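Local atomic coordinates of alkaline phosphatase (PDB entry 7KWD), a protein that probably hydrolyses phosphate monoesters, working as a homodimeric alkaline phosphatase that carries zinc and magnesium ions. Residues Ala101-Val106 and Pro149-Ile154; Pro121-Pro124 and Lys130-Gly133; Thr143-Thr148 and Glu167-Phe172; Arg183-Ala188 and Asp195-Phe200; Thr220-Val225 and Leu255-Ala260. One frame throughout, in Å; residues are numbered along the deposited sequence.

Contact 1: Ala101-Val106 and Pro149-Ile154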
# COMPACT_ATOMS: atom_id res chain seq x y z
N ALA A 101 -19.31 -2.22 -7.77
CA ALA A 101 -18.49 -1.68 -8.83
C ALA A 101 -18.06 -2.80 -9.75
O ALA A 101 -18.13 -2.68 -10.98
CB ALA A 101 -17.27 -0.95 -8.25
N PHE A 102 -17.62 -3.92 -9.16
CA PHE A 102 -17.25 -5.08 -9.96
C PHE A 102 -18.44 -5.62 -10.75
O PHE A 102 -18.33 -5.92 -11.95
CB PHE A 102 -16.70 -6.20 -9.08
CG PHE A 102 -15.40 -5.90 -8.38
CD1 PHE A 102 -14.62 -4.82 -8.74
CD2 PHE A 102 -14.96 -6.73 -7.37
CE1 PHE A 102 -13.42 -4.58 -8.11
CE2 PHE A 102 -13.77 -6.48 -6.73
CZ PHE A 102 -12.99 -5.41 -7.11
N SER A 103 -19.57 -5.83 -10.06
CA SER A 103 -20.64 -6.65 -10.64
C SER A 103 -21.62 -5.82 -11.46
O SER A 103 -22.32 -6.39 -12.29
CB SER A 103 -21.43 -7.39 -9.55
OG SER A 103 -22.16 -6.46 -8.78
N CYS A 104 -21.66 -4.51 -11.24
CA CYS A 104 -22.61 -3.65 -11.93
C CYS A 104 -21.96 -2.58 -12.79
O CYS A 104 -22.63 -2.07 -13.68
CB CYS A 104 -23.57 -3.00 -10.93
SG CYS A 104 -24.52 -4.18 -9.95
N GLY A 105 -20.68 -2.28 -12.58
CA GLY A 105 -19.96 -1.33 -13.42
C GLY A 105 -20.19 0.13 -13.10
O GLY A 105 -19.84 0.99 -13.91
N VAL A 106 -20.78 0.43 -11.95
CA VAL A 106 -21.10 1.80 -11.58
C VAL A 106 -20.80 1.97 -10.10
O VAL A 106 -20.81 1.01 -9.32
CB VAL A 106 -22.59 2.17 -11.87
CG1 VAL A 106 -22.91 2.06 -13.31
CG2 VAL A 106 -23.52 1.32 -11.06
N PRO A 149 -20.09 -12.03 -2.29
CA PRO A 149 -20.83 -12.95 -3.18
C PRO A 149 -22.19 -12.42 -3.54
O PRO A 149 -22.61 -12.52 -4.71
CB PRO A 149 -20.92 -14.25 -2.35
CG PRO A 149 -20.63 -13.85 -0.94
CD PRO A 149 -19.70 -12.66 -1.02
N ALA A 150 -22.89 -11.83 -2.57
CA ALA A 150 -24.28 -11.48 -2.83
C ALA A 150 -24.36 -10.37 -3.87
O ALA A 150 -25.28 -10.36 -4.71
CB ALA A 150 -24.99 -11.08 -1.55
N SER A 151 -23.40 -9.43 -3.85
CA SER A 151 -23.47 -8.31 -4.78
C SER A 151 -23.33 -8.77 -6.22
O SER A 151 -23.61 -8.00 -7.13
CB SER A 151 -22.36 -7.31 -4.47
OG SER A 151 -21.09 -7.88 -4.82
N PHE A 152 -22.87 -10.01 -6.44
CA PHE A 152 -22.72 -10.50 -7.79
C PHE A 152 -23.99 -11.11 -8.35
O PHE A 152 -24.08 -11.25 -9.58
CB PHE A 152 -21.61 -11.54 -7.90
CG PHE A 152 -20.25 -10.94 -8.10
CD1 PHE A 152 -19.86 -9.85 -7.35
CD2 PHE A 152 -19.40 -11.43 -9.05
CE1 PHE A 152 -18.61 -9.27 -7.54
CE2 PHE A 152 -18.17 -10.85 -9.26
CZ PHE A 152 -17.76 -9.79 -8.50
N VAL A 153 -24.97 -11.45 -7.51
CA VAL A 153 -26.13 -12.23 -7.94
C VAL A 153 -27.46 -11.52 -7.68
O VAL A 153 -28.40 -11.67 -8.47
CB VAL A 153 -26.15 -13.63 -7.30
CG1 VAL A 153 -25.10 -14.46 -7.93
CG2 VAL A 153 -25.90 -13.50 -5.81
N ILE A 154 -27.60 -10.77 -6.58
CA ILE A 154 -28.94 -10.26 -6.22
C ILE A 154 -28.90 -8.80 -5.78
O ILE A 154 -27.86 -8.24 -5.45
CB ILE A 154 -29.62 -11.12 -5.13
CG1 ILE A 154 -28.75 -11.25 -3.87
CG2 ILE A 154 -29.98 -12.52 -5.68
CD1 ILE A 154 -28.95 -10.11 -2.82

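Contact 2: Pro121-Pro124 and Lys130-Gly133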
# COMPACT_ATOMS: atom_id res chain seq x y z
N PRO A 121 -32.77 -0.49 -8.81
CA PRO A 121 -32.05 -1.76 -8.85
C PRO A 121 -31.09 -1.80 -10.02
O PRO A 121 -31.32 -1.20 -11.07
CB PRO A 121 -33.16 -2.81 -9.01
CG PRO A 121 -34.25 -2.09 -9.68
CD PRO A 121 -34.22 -0.69 -9.05
N LEU A 122 -29.99 -2.50 -9.80
CA LEU A 122 -28.98 -2.75 -10.81
C LEU A 122 -28.97 -4.23 -11.13
O LEU A 122 -29.35 -5.06 -10.30
CB LEU A 122 -27.61 -2.31 -10.32
CG LEU A 122 -27.55 -0.93 -9.64
CD1 LEU A 122 -26.18 -0.65 -9.04
CD2 LEU A 122 -27.92 0.15 -10.66
N LYS A 123 -28.53 -4.56 -12.33
CA LYS A 123 -28.43 -5.96 -12.71
C LYS A 123 -26.99 -6.38 -12.56
O LYS A 123 -26.13 -5.88 -13.31
CB LYS A 123 -28.89 -6.17 -14.14
CG LYS A 123 -29.00 -7.62 -14.58
CD LYS A 123 -29.59 -7.63 -15.98
CE LYS A 123 -29.62 -9.00 -16.60
NZ LYS A 123 -30.20 -8.91 -17.99
N PRO A 124 -26.65 -7.26 -11.62
CA PRO A 124 -25.26 -7.64 -11.42
C PRO A 124 -24.83 -8.78 -12.33
O PRO A 124 -25.65 -9.56 -12.82
CB PRO A 124 -25.23 -8.08 -9.94
CG PRO A 124 -26.64 -8.62 -9.68
CD PRO A 124 -27.57 -7.97 -10.69
N LYS A 130 -26.04 -16.04 -15.67
CA LYS A 130 -27.02 -17.10 -15.53
C LYS A 130 -28.09 -17.00 -16.61
O LYS A 130 -28.46 -18.00 -17.22
CB LYS A 130 -27.65 -17.06 -14.14
CG LYS A 130 -28.63 -18.25 -13.99
CD LYS A 130 -29.24 -18.33 -12.60
CE LYS A 130 -28.58 -19.42 -11.79
NZ LYS A 130 -29.00 -20.77 -12.26
N GLU A 131 -28.56 -15.78 -16.89
CA GLU A 131 -29.56 -15.61 -17.95
C GLU A 131 -29.03 -16.05 -19.30
O GLU A 131 -29.82 -16.41 -20.18
CB GLU A 131 -30.02 -14.14 -18.04
CG GLU A 131 -30.85 -13.72 -16.81
CD GLU A 131 -31.12 -12.22 -16.75
OE1 GLU A 131 -30.95 -11.53 -17.79
OE2 GLU A 131 -31.50 -11.75 -15.64
N ALA A 132 -27.72 -16.00 -19.49
CA ALA A 132 -27.10 -16.42 -20.73
C ALA A 132 -26.67 -17.88 -20.71
O ALA A 132 -25.92 -18.32 -21.58
CB ALA A 132 -25.89 -15.55 -21.03
N GLY A 133 -27.08 -18.63 -19.69
CA GLY A 133 -26.86 -20.05 -19.66
C GLY A 133 -25.62 -20.51 -18.94
O GLY A 133 -25.28 -21.69 -19.02

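Contact 3: Thr143-Thr148 and Glu167-Phe172. With MG (magnesium ion), chain D.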
# COMPACT_ATOMS: atom_id res chain seq x y z
N THR A 143 -19.88 -15.67 5.71
CA THR A 143 -21.24 -16.12 5.48
C THR A 143 -21.51 -16.09 3.99
O THR A 143 -21.07 -15.18 3.27
CB THR A 143 -22.26 -15.24 6.22
OG1 THR A 143 -22.04 -13.89 5.86
CG2 THR A 143 -22.12 -15.41 7.74
N VAL A 144 -22.19 -17.12 3.50
CA VAL A 144 -22.34 -17.27 2.06
C VAL A 144 -23.19 -16.16 1.48
O VAL A 144 -23.09 -15.85 0.28
CB VAL A 144 -22.90 -18.68 1.78
CG1 VAL A 144 -24.40 -18.75 2.19
CG2 VAL A 144 -22.70 -19.01 0.33
N THR A 145 -24.01 -15.52 2.32
CA THR A 145 -24.91 -14.42 1.99
C THR A 145 -24.24 -13.05 2.18
O THR A 145 -24.90 -12.01 2.08
CB THR A 145 -26.15 -14.53 2.90
OG1 THR A 145 -25.67 -14.67 4.25
CG2 THR A 145 -27.02 -15.74 2.59
N HIS A 146 -22.95 -13.02 2.47
CA HIS A 146 -22.26 -11.77 2.73
C HIS A 146 -22.15 -10.93 1.45
O HIS A 146 -22.51 -11.35 0.35
CB HIS A 146 -20.90 -12.06 3.35
CG HIS A 146 -20.43 -11.01 4.30
ND1 HIS A 146 -19.24 -10.33 4.11
CD2 HIS A 146 -20.94 -10.56 5.48
CE1 HIS A 146 -19.06 -9.48 5.12
NE2 HIS A 146 -20.07 -9.61 5.96
N ALA A 147 -21.67 -9.70 1.63
CA ALA A 147 -21.81 -8.68 0.59
C ALA A 147 -21.10 -9.06 -0.69
O ALA A 147 -21.64 -8.85 -1.78
CB ALA A 147 -21.26 -7.35 1.08
N THR A 148 -19.91 -9.65 -0.60
CA THR A 148 -19.12 -9.81 -1.81
C THR A 148 -19.75 -10.83 -2.74
O THR A 148 -19.95 -10.53 -3.93
CB THR A 148 -17.68 -10.18 -1.44
OG1 THR A 148 -17.10 -9.11 -0.68
CG2 THR A 148 -16.88 -10.40 -2.70
N GLU A 167 -33.04 -16.28 1.20
CA GLU A 167 -34.21 -16.60 0.42
C GLU A 167 -33.99 -16.21 -1.04
O GLU A 167 -34.37 -16.94 -1.97
CB GLU A 167 -35.45 -15.86 0.97
CG GLU A 167 -35.89 -16.18 2.41
CD GLU A 167 -36.90 -15.15 2.93
OE1 GLU A 167 -37.80 -14.78 2.16
OE2 GLU A 167 -36.78 -14.67 4.06
N GLN A 168 -33.39 -15.04 -1.26
CA GLN A 168 -33.09 -14.61 -2.62
C GLN A 168 -32.15 -15.59 -3.32
O GLN A 168 -32.25 -15.80 -4.53
CB GLN A 168 -32.50 -13.21 -2.58
CG GLN A 168 -33.51 -12.13 -2.16
CD GLN A 168 -32.85 -10.77 -2.07
OE1 GLN A 168 -32.32 -10.40 -1.03
NE2 GLN A 168 -32.88 -10.02 -3.17
N TYR A 169 -31.21 -16.19 -2.57
CA TYR A 169 -30.31 -17.19 -3.15
C TYR A 169 -31.08 -18.40 -3.65
O TYR A 169 -30.78 -18.94 -4.74
CB TYR A 169 -29.29 -17.63 -2.09
CG TYR A 169 -28.10 -16.74 -1.93
CD1 TYR A 169 -28.05 -15.46 -2.49
CD2 TYR A 169 -26.99 -17.21 -1.26
CE1 TYR A 169 -26.91 -14.68 -2.34
CE2 TYR A 169 -25.86 -16.44 -1.10
CZ TYR A 169 -25.82 -15.17 -1.64
OH TYR A 169 -24.67 -14.42 -1.46
N LEU A 170 -32.05 -18.87 -2.86
CA LEU A 170 -32.88 -19.99 -3.31
C LEU A 170 -33.59 -19.66 -4.61
O LEU A 170 -33.65 -20.48 -5.53
CB LEU A 170 -33.90 -20.34 -2.22
CG LEU A 170 -34.90 -21.46 -2.51
CD1 LEU A 170 -34.21 -22.81 -2.79
CD2 LEU A 170 -35.90 -21.60 -1.34
N GLU A 171 -34.16 -18.45 -4.71
CA GLU A 171 -34.88 -18.07 -5.92
C GLU A 171 -33.92 -17.86 -7.09
O GLU A 171 -34.22 -18.23 -8.22
CB GLU A 171 -35.71 -16.81 -5.67
CG GLU A 171 -36.65 -16.46 -6.84
CD GLU A 171 -37.30 -15.10 -6.65
OE1 GLU A 171 -37.18 -14.54 -5.53
OE2 GLU A 171 -37.92 -14.59 -7.62
N PHE A 172 -32.73 -17.28 -6.82
CA PHE A 172 -31.76 -17.10 -7.90
C PHE A 172 -31.34 -18.44 -8.47
O PHE A 172 -31.24 -18.60 -9.70
CB PHE A 172 -30.55 -16.32 -7.40
CG PHE A 172 -29.51 -16.07 -8.48
CD1 PHE A 172 -29.75 -15.13 -9.48
CD2 PHE A 172 -28.33 -16.78 -8.50
CE1 PHE A 172 -28.78 -14.91 -10.49
CE2 PHE A 172 -27.36 -16.57 -9.51
CZ PHE A 172 -27.59 -15.63 -10.50
MG MG D . -16.32 -9.77 1.46
O HOH W 1 -18.07 -10.97 1.57
O HOH W 2 -17.41 -8.39 2.31
O HOH W 3 -15.29 -10.06 3.52

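Contact 4: Arg183-Ala188 and Asp195-Phe200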
# COMPACT_ATOMS: atom_id res chain seq x y z
N ARG A 183 -26.81 -19.46 10.68
CA ARG A 183 -27.81 -18.65 11.35
C ARG A 183 -28.88 -18.12 10.39
O ARG A 183 -29.97 -17.74 10.85
CB ARG A 183 -27.14 -17.50 12.11
CG ARG A 183 -26.57 -16.35 11.26
CD ARG A 183 -25.63 -15.41 12.09
NE ARG A 183 -26.42 -14.37 12.73
CZ ARG A 183 -26.17 -13.06 12.69
NH1 ARG A 183 -25.12 -12.57 12.02
NH2 ARG A 183 -26.99 -12.22 13.31
N PHE A 184 -28.61 -18.09 9.07
CA PHE A 184 -29.57 -17.58 8.10
C PHE A 184 -30.33 -18.68 7.37
O PHE A 184 -31.22 -18.38 6.56
CB PHE A 184 -28.86 -16.65 7.08
CG PHE A 184 -28.02 -15.58 7.72
CD1 PHE A 184 -28.60 -14.64 8.56
CD2 PHE A 184 -26.65 -15.53 7.51
CE1 PHE A 184 -27.82 -13.69 9.20
CE2 PHE A 184 -25.87 -14.58 8.12
CZ PHE A 184 -26.44 -13.65 8.97
N PHE A 185 -30.04 -19.95 7.66
CA PHE A 185 -30.71 -21.05 6.98
C PHE A 185 -31.42 -22.01 7.92
O PHE A 185 -32.43 -22.61 7.54
CB PHE A 185 -29.69 -21.86 6.16
CG PHE A 185 -29.11 -21.11 4.99
CD1 PHE A 185 -28.06 -20.22 5.16
CD2 PHE A 185 -29.60 -21.32 3.70
CE1 PHE A 185 -27.51 -19.54 4.07
CE2 PHE A 185 -29.06 -20.64 2.62
CZ PHE A 185 -28.02 -19.74 2.81
N ASN A 186 -30.94 -22.15 9.12
CA ASN A 186 -31.40 -23.13 10.10
C ASN A 186 -32.70 -22.69 10.74
O ASN A 186 -32.77 -21.57 11.28
CB ASN A 186 -30.28 -23.23 11.15
CG ASN A 186 -30.47 -24.33 12.14
OD1 ASN A 186 -31.57 -24.77 12.43
ND2 ASN A 186 -29.36 -24.76 12.70
N PRO A 187 -33.76 -23.52 10.70
CA PRO A 187 -35.04 -23.09 11.31
C PRO A 187 -34.92 -22.75 12.78
O PRO A 187 -35.71 -21.96 13.30
CB PRO A 187 -35.98 -24.29 11.11
CG PRO A 187 -35.10 -25.46 10.85
CD PRO A 187 -33.79 -24.92 10.24
N ALA A 188 -33.92 -23.29 13.45
CA ALA A 188 -33.71 -23.00 14.85
C ALA A 188 -32.95 -21.70 15.10
O ALA A 188 -32.71 -21.38 16.27
CB ALA A 188 -32.93 -24.15 15.50
N ASP A 195 -37.40 -23.46 7.71
CA ASP A 195 -36.31 -24.40 7.39
C ASP A 195 -35.89 -24.19 5.93
O ASP A 195 -36.37 -24.87 5.01
CB ASP A 195 -36.73 -25.85 7.66
CG ASP A 195 -35.60 -26.87 7.44
OD1 ASP A 195 -34.58 -26.51 6.83
OD2 ASP A 195 -35.74 -28.05 7.90
N LEU A 196 -34.97 -23.24 5.70
CA LEU A 196 -34.54 -22.99 4.33
C LEU A 196 -33.76 -24.16 3.75
O LEU A 196 -33.76 -24.37 2.54
CB LEU A 196 -33.67 -21.74 4.26
CG LEU A 196 -34.20 -20.49 3.61
CD1 LEU A 196 -32.94 -19.65 3.25
CD2 LEU A 196 -35.05 -20.70 2.43
N TYR A 197 -33.07 -24.93 4.60
CA TYR A 197 -32.39 -26.11 4.10
C TYR A 197 -33.37 -27.02 3.38
O TYR A 197 -33.11 -27.48 2.26
CB TYR A 197 -31.71 -26.86 5.24
CG TYR A 197 -30.46 -26.15 5.73
CD1 TYR A 197 -29.36 -25.96 4.90
CD2 TYR A 197 -30.40 -25.64 7.00
CE1 TYR A 197 -28.25 -25.31 5.34
CE2 TYR A 197 -29.28 -25.01 7.46
CZ TYR A 197 -28.21 -24.83 6.62
OH TYR A 197 -27.10 -24.19 7.08
N ALA A 198 -34.51 -27.27 4.02
CA ALA A 198 -35.52 -28.11 3.41
C ALA A 198 -35.96 -27.55 2.08
O ALA A 198 -36.18 -28.29 1.12
CB ALA A 198 -36.73 -28.27 4.35
N ALA A 199 -36.09 -26.21 1.99
CA ALA A 199 -36.56 -25.60 0.75
C ALA A 199 -35.52 -25.75 -0.36
O ALA A 199 -35.87 -25.97 -1.52
CB ALA A 199 -36.90 -24.14 0.99
N PHE A 200 -34.23 -25.63 -0.02
CA PHE A 200 -33.20 -25.91 -1.02
C PHE A 200 -33.24 -27.37 -1.43
O PHE A 200 -33.14 -27.70 -2.62
CB PHE A 200 -31.83 -25.55 -0.46
CG PHE A 200 -31.41 -24.09 -0.66
CD1 PHE A 200 -31.83 -23.11 0.22
CD2 PHE A 200 -30.55 -23.73 -1.69
CE1 PHE A 200 -31.42 -21.78 0.07
CE2 PHE A 200 -30.15 -22.42 -1.86
CZ PHE A 200 -30.58 -21.44 -0.96

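Contact 5: Thr220-Val225 and Leu255-Ala260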
# COMPACT_ATOMS: atom_id res chain seq x y z
N THR A 220 -25.15 -32.92 -7.66
CA THR A 220 -24.72 -32.02 -8.74
C THR A 220 -24.73 -30.57 -8.29
O THR A 220 -23.75 -29.84 -8.50
CB THR A 220 -25.65 -32.25 -9.93
OG1 THR A 220 -25.38 -33.55 -10.47
CG2 THR A 220 -25.46 -31.22 -11.01
N ARG A 221 -25.84 -30.12 -7.70
CA ARG A 221 -25.95 -28.77 -7.14
C ARG A 221 -25.81 -28.85 -5.63
O ARG A 221 -26.25 -29.83 -5.01
CB ARG A 221 -27.26 -28.12 -7.54
CG ARG A 221 -27.30 -27.79 -9.05
CD ARG A 221 -28.62 -27.20 -9.51
NE ARG A 221 -29.59 -28.27 -9.66
CZ ARG A 221 -30.81 -28.27 -9.14
NH1 ARG A 221 -31.21 -27.22 -8.44
NH2 ARG A 221 -31.62 -29.31 -9.32
N LEU A 222 -25.17 -27.84 -5.06
CA LEU A 222 -24.67 -27.89 -3.69
C LEU A 222 -25.03 -26.62 -2.93
O LEU A 222 -24.80 -25.51 -3.40
CB LEU A 222 -23.14 -28.00 -3.68
CG LEU A 222 -22.47 -29.33 -3.48
CD1 LEU A 222 -21.00 -29.03 -3.19
CD2 LEU A 222 -23.09 -30.09 -2.34
N LEU A 223 -25.54 -26.80 -1.72
CA LEU A 223 -25.56 -25.76 -0.72
C LEU A 223 -24.74 -26.29 0.44
O LEU A 223 -25.10 -27.31 1.03
CB LEU A 223 -26.98 -25.42 -0.29
CG LEU A 223 -27.04 -24.53 0.94
CD1 LEU A 223 -26.36 -23.18 0.68
CD2 LEU A 223 -28.47 -24.28 1.39
N GLY A 224 -23.64 -25.62 0.75
CA GLY A 224 -22.81 -26.00 1.87
C GLY A 224 -22.59 -24.85 2.82
O GLY A 224 -22.11 -23.78 2.43
N VAL A 225 -22.98 -25.04 4.08
CA VAL A 225 -22.97 -24.02 5.12
C VAL A 225 -22.28 -24.67 6.32
O VAL A 225 -22.78 -25.65 6.86
CB VAL A 225 -24.39 -23.55 5.47
CG1 VAL A 225 -24.38 -22.45 6.47
CG2 VAL A 225 -25.13 -23.02 4.24
N LEU A 255 -15.49 -26.53 -8.21
CA LEU A 255 -14.93 -26.36 -9.55
C LEU A 255 -15.35 -27.48 -10.48
O LEU A 255 -15.87 -27.18 -11.57
CB LEU A 255 -13.41 -26.25 -9.42
CG LEU A 255 -12.59 -25.62 -10.52
CD1 LEU A 255 -13.10 -24.28 -10.97
CD2 LEU A 255 -11.15 -25.51 -9.95
N PRO A 256 -15.18 -28.75 -10.14
CA PRO A 256 -15.63 -29.80 -11.06
C PRO A 256 -17.11 -29.76 -11.37
O PRO A 256 -17.49 -30.12 -12.49
CB PRO A 256 -15.23 -31.10 -10.35
CG PRO A 256 -14.92 -30.72 -8.92
CD PRO A 256 -14.57 -29.26 -8.90
N ARG A 257 -17.97 -29.33 -10.43
CA ARG A 257 -19.40 -29.26 -10.72
C ARG A 257 -19.69 -28.16 -11.73
O ARG A 257 -20.44 -28.36 -12.69
CB ARG A 257 -20.19 -28.99 -9.45
CG ARG A 257 -20.10 -30.13 -8.45
CD ARG A 257 -20.74 -29.77 -7.11
NE ARG A 257 -21.13 -30.97 -6.35
CZ ARG A 257 -20.30 -31.69 -5.60
NH1 ARG A 257 -19.02 -31.36 -5.48
NH2 ARG A 257 -20.75 -32.75 -4.97
N LEU A 258 -19.11 -26.99 -11.54
CA LEU A 258 -19.34 -25.91 -12.49
C LEU A 258 -18.76 -26.26 -13.84
O LEU A 258 -19.38 -26.00 -14.88
CB LEU A 258 -18.75 -24.61 -11.93
CG LEU A 258 -19.30 -24.22 -10.56
CD1 LEU A 258 -18.53 -23.09 -9.91
CD2 LEU A 258 -20.76 -23.82 -10.77
N ALA A 259 -17.59 -26.91 -13.85
CA ALA A 259 -16.93 -27.21 -15.12
C ALA A 259 -17.70 -28.22 -15.95
O ALA A 259 -17.50 -28.27 -17.17
CB ALA A 259 -15.51 -27.74 -14.86
N ALA A 260 -18.55 -29.04 -15.32
CA ALA A 260 -19.28 -30.07 -16.05
C ALA A 260 -20.42 -29.50 -16.89
O ALA A 260 -20.91 -30.19 -17.78
CB ALA A 260 -19.86 -31.07 -15.07

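Contact 1: Ala101-Val106 and Pro149-Ile154
Ser103 lies against Phe152 with its CB over one face of the ring, 4.0 Å from the centroid and 25° off the normal, which meets the geometry of a CH-pi contact. CD1 of Phe152 is the ring atom nearest to that CB, at 3.7 Å, so the serine sits toward the rim and not over the middle. Beyond CB, the hydroxyl turns to the backbone: OG of Ser103 donates to Ser151 O over 2.7 Å. The donor comes in from above, 45° out of the carbonyl plane and so off its lone pairs. With chi1 at 68°, OG is lodged between the backbone N and the carbonyl carbon, a setting that directs it at the other helix while leaving CB for the ring. The same hydroxyl has a second partner in Gly99 O, one turn back in its own helix. Helix 95-104 starts at Ser95, the predicted phosphoserine nucleophile, and helix 147-153 carries the magnesium ligand Thr148 near its start; the contact therefore joins the far ends of two helices whose beginnings lie at the active site of the alkaline phosphatase fold. Phe102 supplies the other apolar touch. Its CB stands 3.8 Å from CZ of Phe152, which lies at the edge of the Phe102 ring, near its plane; that ring leads away from the partner segment and ends about 4 Å from the side chain of Asp317, a zinc ligand. Outside the two segments, Phe152 meets Phe126 edge-to-face, and Ser151 OG bonds back to Thr148 O.

Contact 2: Pro121-Pro124 and Lys130-Gly133
Lys123 and Glu131 meet although their CA atoms lie 11.0 Å apart, and one charged pair makes up the entire touch between 121-124 and 130-133. Both side chains are stretched out and come from opposite directions. The lysine is fully extended, its CG standing opposite the backbone N (chi1 -172°) and each later torsion near 180°, which carries NZ far from its own loop. There NZ donates to Glu131 OE1 over 2.7 Å in a hydrogen-bonded salt bridge. The approach is on the syn side of that oxygen, 23° out of the carboxylate plane, so the ammonium group is only slightly tilted from the flat of the acid. The grip is one-sided: OE2 of Glu131 stays 3.9 Å from NZ of Lys123, too far for an even fork. With an alanine in place of Lys123, the Glu131 carboxylate would probably be left without this positive mate, its side chain free to turn toward solvent. The backbone of Lys123 is tied separately, its N to Asn474 and its O to Tyr472, which fixes the base from which the long side chain departs. Helix 125-131 separates the two residues in sequence: Pro124, next to Lys123, occupies its N-cap position and Glu131 is its last helical residue. Past Glu131 the chain closes with Gly133 N bonded to Lys130 O, Gly133 having positive phi, and the pattern is that of a Schellman motif ending a short surface helix.

Contact 3: Thr143-Thr148 and Glu167-Phe172
At the magnesium site, the turn Thr143-His146, which leads into the helix carrying Thr148, is met by Tyr169, whose hydroxyl donates to Val144 O over 2.8 Å. The tyrosine CG, opposite the carbonyl carbon (chi1 -83°), sends the ring to the turn. The donor lies in the carbonyl plane on a lone pair, with a C=O...O angle of 134°. Thr145 adds apolar cover, its CG2 standing 3.9 Å from Tyr169 CE2, while its OG1 is bonded to Glu162. The gripped carbonyl lies in that type I turn, closed by His146 N to Thr143 O at 3.0 Å. Thr148 OG1 binds magnesium at 2.4 Å, and three waters, Asp47 and Glu270 complete the coordination. His146, a predicted ligand, reaches the metal here through water 1, 2.9 Å from its ND1; this water accepts from Thr148 N. The bond from Tyr169 is consistent with steadying the turn. The tyrosine ring stacks on Tyr177 of strand 176-178 and packs against Pro149, Ala150 and Val153 of helix 147-153, so helix 162-172 is joined to both elements, while Leu170 faces helix 196-202.

Contact 4: Arg183-Ala188 and Asp195-Phe200
Phe185 is the bump of this contact, and Leu196, Tyr197 and Phe200 form the hollow around it. Its CB presses on one face of the Tyr197 ring, 3.6 Å from the centroid and 25° off the normal, a CH-pi contact displaced toward the hydroxyl end, with Tyr197 CZ at 3.4 Å. With CG opposite the carbonyl carbon (chi1 -68°), the phenyl ring reaches on to the next helical turn, where Phe200 CE1 lies at its edge, 3.7 Å from Phe185 CE2. Their planes are inclined at 55°. Leu196 flanks the ring, its CD1 3.8 Å from Phe185 CD2. A second, flatter fit lies outward: Pro187 and Asp195 run side by side, Pro187 CG 3.6 Å from Asp195 CB. A weak backbone bond, Leu196 N to Phe185 O at 3.2 Å, also joins the segments. Tyr197 OH and Asn186 ND2 each bond to one oxygen of Asp182, which ties ring and loop to the same carboxylate. Leu223 of strand 222-225 touches all three aromatic rings. Asn186 OD1 makes an Asx turn with Ala188 N. Asp195 OD1, 2.9 Å from Ala198 N, caps helix 196-202, a helix start whose Tyr197 and Phe200 form an aromatic cluster with Phe185 of the loop.

Contact 5: Thr220-Val225 and Leu255-Ala260
Leu222 and Arg257 make the apolar part of the contact, their side chains crossing at about a right angle. CD1 of Leu222 rests over the centre of one guanidinium face, 3.7 Å from Arg257 CZ, and CG of the leucine is 3.6 Å from NE. The methyl group thus covers the flat, poorly hydrated face of the cation, while the N-H groups at its rim stay available for other partners. The backbone of Thr220 adds plain packing from another side. Its carbonyl O lies in the guanidinium plane at the edge, 3.3 Å from Arg257 CD and 3.6 Å from NE. The hydrogen bonds of the group go to neighbouring carbonyls: NE to Ala219 O, NH1 to Ala253 O one turn back in the same helix, and NH2 weakly to Ser217 O. Reaching the 217-219 loop takes length, and the chain supplies it by lying extended from CG to NE (chi2 172°, chi3 158°); the flat end is thereby held by both loop and helix. A leucine in place of Arg257 would probably leave Ala219 O and Ala253 O without these donors and uncover part of Leu222. In the fold, strand 222-225 pairs with strands 176-178 and 206-208, and its side chains alternate: Leu222 turns toward helix 247-259, whereas Leu223 turns toward helix 196-202. Helix 247-259 in turn lays Leu258 on Val176 of strand 176-178 and on Phe265 and Leu267 of strand 265-271.

Contacts 1, 3 and 4 are buried, contact 5 partly so, and contact 2 lies on the surface. Chemistry follows depth: the interior contacts combine ring packing with hydrogen bonds to backbone carbonyls, contact 5 spreads a guanidinium over a leucine, and contact 2 rests on a salt bridge alone. Helix 147-153 serves both contact 1 and contact 3, and Ala150 CA touches Tyr169 OH at 3.3 Å where they meet. Contact 2 is nested in the loop closed by contact 1. Contacts 3 and 4 adjoin through Leu170 and Ala199, and contacts 4 and 5 through Leu223. Of the five, contact 3 alone includes a metal ligand.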